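Local coordinates for 3-hydroxyisobutyrate dehydrogenase family protein (Geobacter sulfurreducens, PDB 3PDU) that probably reduces succinic semialdehyde to gamma-hydroxybutyrate with NADPH, as a member of the beta-hydroxyacid dehydrogenase family, at residues Q180-L185 with N213-G218. Sequence-based numbering, arbitrary orientation.
Sequences QMMTAL and NPMFKG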
loop_
_atom_site.group_PDB
_atom_site.type_symbol
_atom_site.label_atom_id
_atom_site.label_comp_id
_atom_site.label_asym_id
_atom_site.label_seq_id
_atom_site.Cartn_x
_atom_site.Cartn_y
_atom_site.Cartn_z
ATOM N N GLN A 180 5.544 -1.577 -11.642
ATOM C CA GLN A 180 5.610 -2.458 -10.484
ATOM C C GLN A 180 6.864 -3.336 -10.515
ATOM O O GLN A 180 7.444 -3.641 -9.465
ATOM C CB GLN A 180 4.343 -3.301 -10.377
ATOM C CG GLN A 180 3.087 -2.459 -10.099
ATOM C CD GLN A 180 1.867 -3.315 -9.793
ATOM O OE1 GLN A 180 0.875 -3.289 -10.522
ATOM N NE2 GLN A 180 1.938 -4.069 -8.716
ATOM N N MET A 181 7.297 -3.752 -11.707
ATOM C CA MET A 181 8.555 -4.505 -11.805
ATOM C C MET A 181 9.750 -3.686 -11.357
ATOM O O MET A 181 10.691 -4.221 -10.745
ATOM C CB MET A 181 8.804 -5.020 -13.224
ATOM C CG MET A 181 7.968 -6.247 -13.572
ATOM S SD MET A 181 8.294 -6.783 -15.260
ATOM C CE MET A 181 9.990 -7.359 -15.159
ATOM N N MET A 182 9.731 -2.392 -11.670
ATOM C CA MET A 182 10.859 -1.530 -11.310
ATOM C C MET A 182 10.907 -1.313 -9.798
ATOM O O MET A 182 11.990 -1.342 -9.196
ATOM C CB MET A 182 10.802 -0.187 -12.043
ATOM C CG MET A 182 12.028 0.709 -11.776
ATOM S SD MET A 182 13.526 0.030 -12.522
ATOM C CE MET A 182 14.545 -0.147 -11.058
ATOM N N THR A 183 9.747 -1.102 -9.169
ATOM C CA THR A 183 9.751 -0.950 -7.714
ATOM C C THR A 183 10.097 -2.278 -7.028
ATOM O O THR A 183 10.736 -2.290 -5.985
ATOM C CB THR A 183 8.433 -0.361 -7.132
ATOM O OG1 THR A 183 7.310 -1.184 -7.498
ATOM C CG2 THR A 183 8.223 1.076 -7.594
ATOM N N ALA A 184 9.693 -3.392 -7.631
ATOM C CA ALA A 184 10.068 -4.703 -7.106
ATOM C C ALA A 184 11.585 -4.885 -7.123
ATOM O O ALA A 184 12.189 -5.232 -6.105
ATOM C CB ALA A 184 9.384 -5.817 -7.897
ATOM N N LEU A 185 12.200 -4.641 -8.278
ATOM C CA LEU A 185 13.657 -4.714 -8.395
ATOM C C LEU A 185 14.345 -3.739 -7.443
ATOM O O LEU A 185 15.310 -4.102 -6.760
ATOM C CB LEU A 185 14.114 -4.464 -9.839
ATOM C CG LEU A 185 15.633 -4.481 -10.052
ATOM C CD1 LEU A 185 16.164 -5.893 -9.858
ATOM C CD2 LEU A 185 15.989 -3.982 -11.444
ATOM N N ASN A 213 15.177 -11.112 -17.284
ATOM C CA ASN A 213 14.713 -10.254 -18.376
ATOM C C ASN A 213 15.682 -9.112 -18.649
ATOM O O ASN A 213 16.472 -8.730 -17.777
ATOM C CB ASN A 213 13.322 -9.692 -18.067
ATOM C CG ASN A 213 13.317 -8.787 -16.864
ATOM O OD1 ASN A 213 13.574 -7.588 -16.977
ATOM N ND2 ASN A 213 13.021 -9.349 -15.698
ATOM N N PRO A 214 15.628 -8.555 -19.865
ATOM C CA PRO A 214 16.559 -7.480 -20.231
ATOM C C PRO A 214 16.437 -6.215 -19.373
ATOM O O PRO A 214 17.441 -5.555 -19.110
ATOM C CB PRO A 214 16.185 -7.178 -21.689
ATOM C CG PRO A 214 15.631 -8.467 -22.207
ATOM C CD PRO A 214 14.893 -9.076 -21.031
ATOM N N MET A 215 15.227 -5.871 -18.943
ATOM C CA MET A 215 15.051 -4.673 -18.118
ATOM C C MET A 215 15.802 -4.790 -16.790
ATOM O O MET A 215 16.457 -3.842 -16.363
ATOM C CB MET A 215 13.568 -4.369 -17.878
ATOM C CG MET A 215 13.313 -3.199 -16.918
ATOM S SD MET A 215 11.552 -3.030 -16.548
ATOM C CE MET A 215 11.568 -2.473 -14.842
ATOM N N PHE A 216 15.714 -5.948 -16.141
ATOM C CA PHE A 216 16.467 -6.170 -14.903
ATOM C C PHE A 216 17.970 -6.068 -15.150
ATOM O O PHE A 216 18.703 -5.497 -14.350
ATOM C CB PHE A 216 16.163 -7.543 -14.314
ATOM C CG PHE A 216 14.896 -7.600 -13.519
ATOM C CD1 PHE A 216 14.031 -6.524 -13.496
ATOM C CD2 PHE A 216 14.567 -8.741 -12.805
ATOM C CE1 PHE A 216 12.847 -6.576 -12.773
ATOM C CE2 PHE A 216 13.395 -8.810 -12.080
ATOM C CZ PHE A 216 12.526 -7.721 -12.060
ATOM N N LYS A 217 18.432 -6.637 -16.256
ATOM C CA LYS A 217 19.863 -6.584 -16.566
ATOM C C LYS A 217 20.356 -5.143 -16.736
ATOM O O LYS A 217 21.371 -4.749 -16.155
ATOM C CB LYS A 217 20.166 -7.425 -17.814
ATOM C CG LYS A 217 21.554 -7.206 -18.389
ATOM C CD LYS A 217 21.915 -8.296 -19.400
ATOM C CE LYS A 217 22.066 -9.651 -18.718
ATOM N NZ LYS A 217 22.416 -10.740 -19.676
ATOM N N GLY A 218 19.627 -4.356 -17.521
ATOM C CA GLY A 218 20.010 -2.980 -17.792
ATOM C C GLY A 218 19.799 -2.028 -16.622
ATOM O O GLY A 218 20.699 -1.266 -16.257
#
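The ring of Phe216 lies between Leu185 and Asn213. Leu185 CD1 sits over the centre of one face, 4.2 Å from the ring centroid, in a CH-pi contact. Above the opposite face, toward the rim, is the amide nitrogen ND2 of Asn213. Leu185 CD2 and Phe216 CD1 are 3.8 Å apart, so the branched leucine tip touches the face and the root of the ring. Near the CE1 rim, on Asn213's side, Met181 CE comes within 3.8 Å of Phe216 CE1, the side chains crossing at about a right angle. The Met181 chain is extended at chi2 and bends at chi3 (68°), which brings its methyl beside Asn213 ND2, 3.7 Å away. Slim, unbranched Met215, in the conformer described here and with CG opposite the backbone N (chi1 175°), reaches across so that its CE methyl lies 3.7 Å from Met182 CB and touches Met181 CB. Flexible thioethers suit this interface, since the segment axes come no closer than 11.0 Å and long side chains must span the distance.

Asn213 has a second task as N-cap: its OD1 accepts from Phe216 N at 2.8 Å, the donor standing above the carbonyl plane, while ND2 donates to Met211 O of the same chain. Both ends of the buried amide are thus satisfied and its rotation fixed. The Met211 of the second subunit packs on Met181, placing the contact beside a subunit interface. Segments 180-185 and 214-218 cross at -45°, apolar packing of helices 166-194 and 214-225 in the all-helical C-terminal domain of the beta-hydroxyacid dehydrogenase fold.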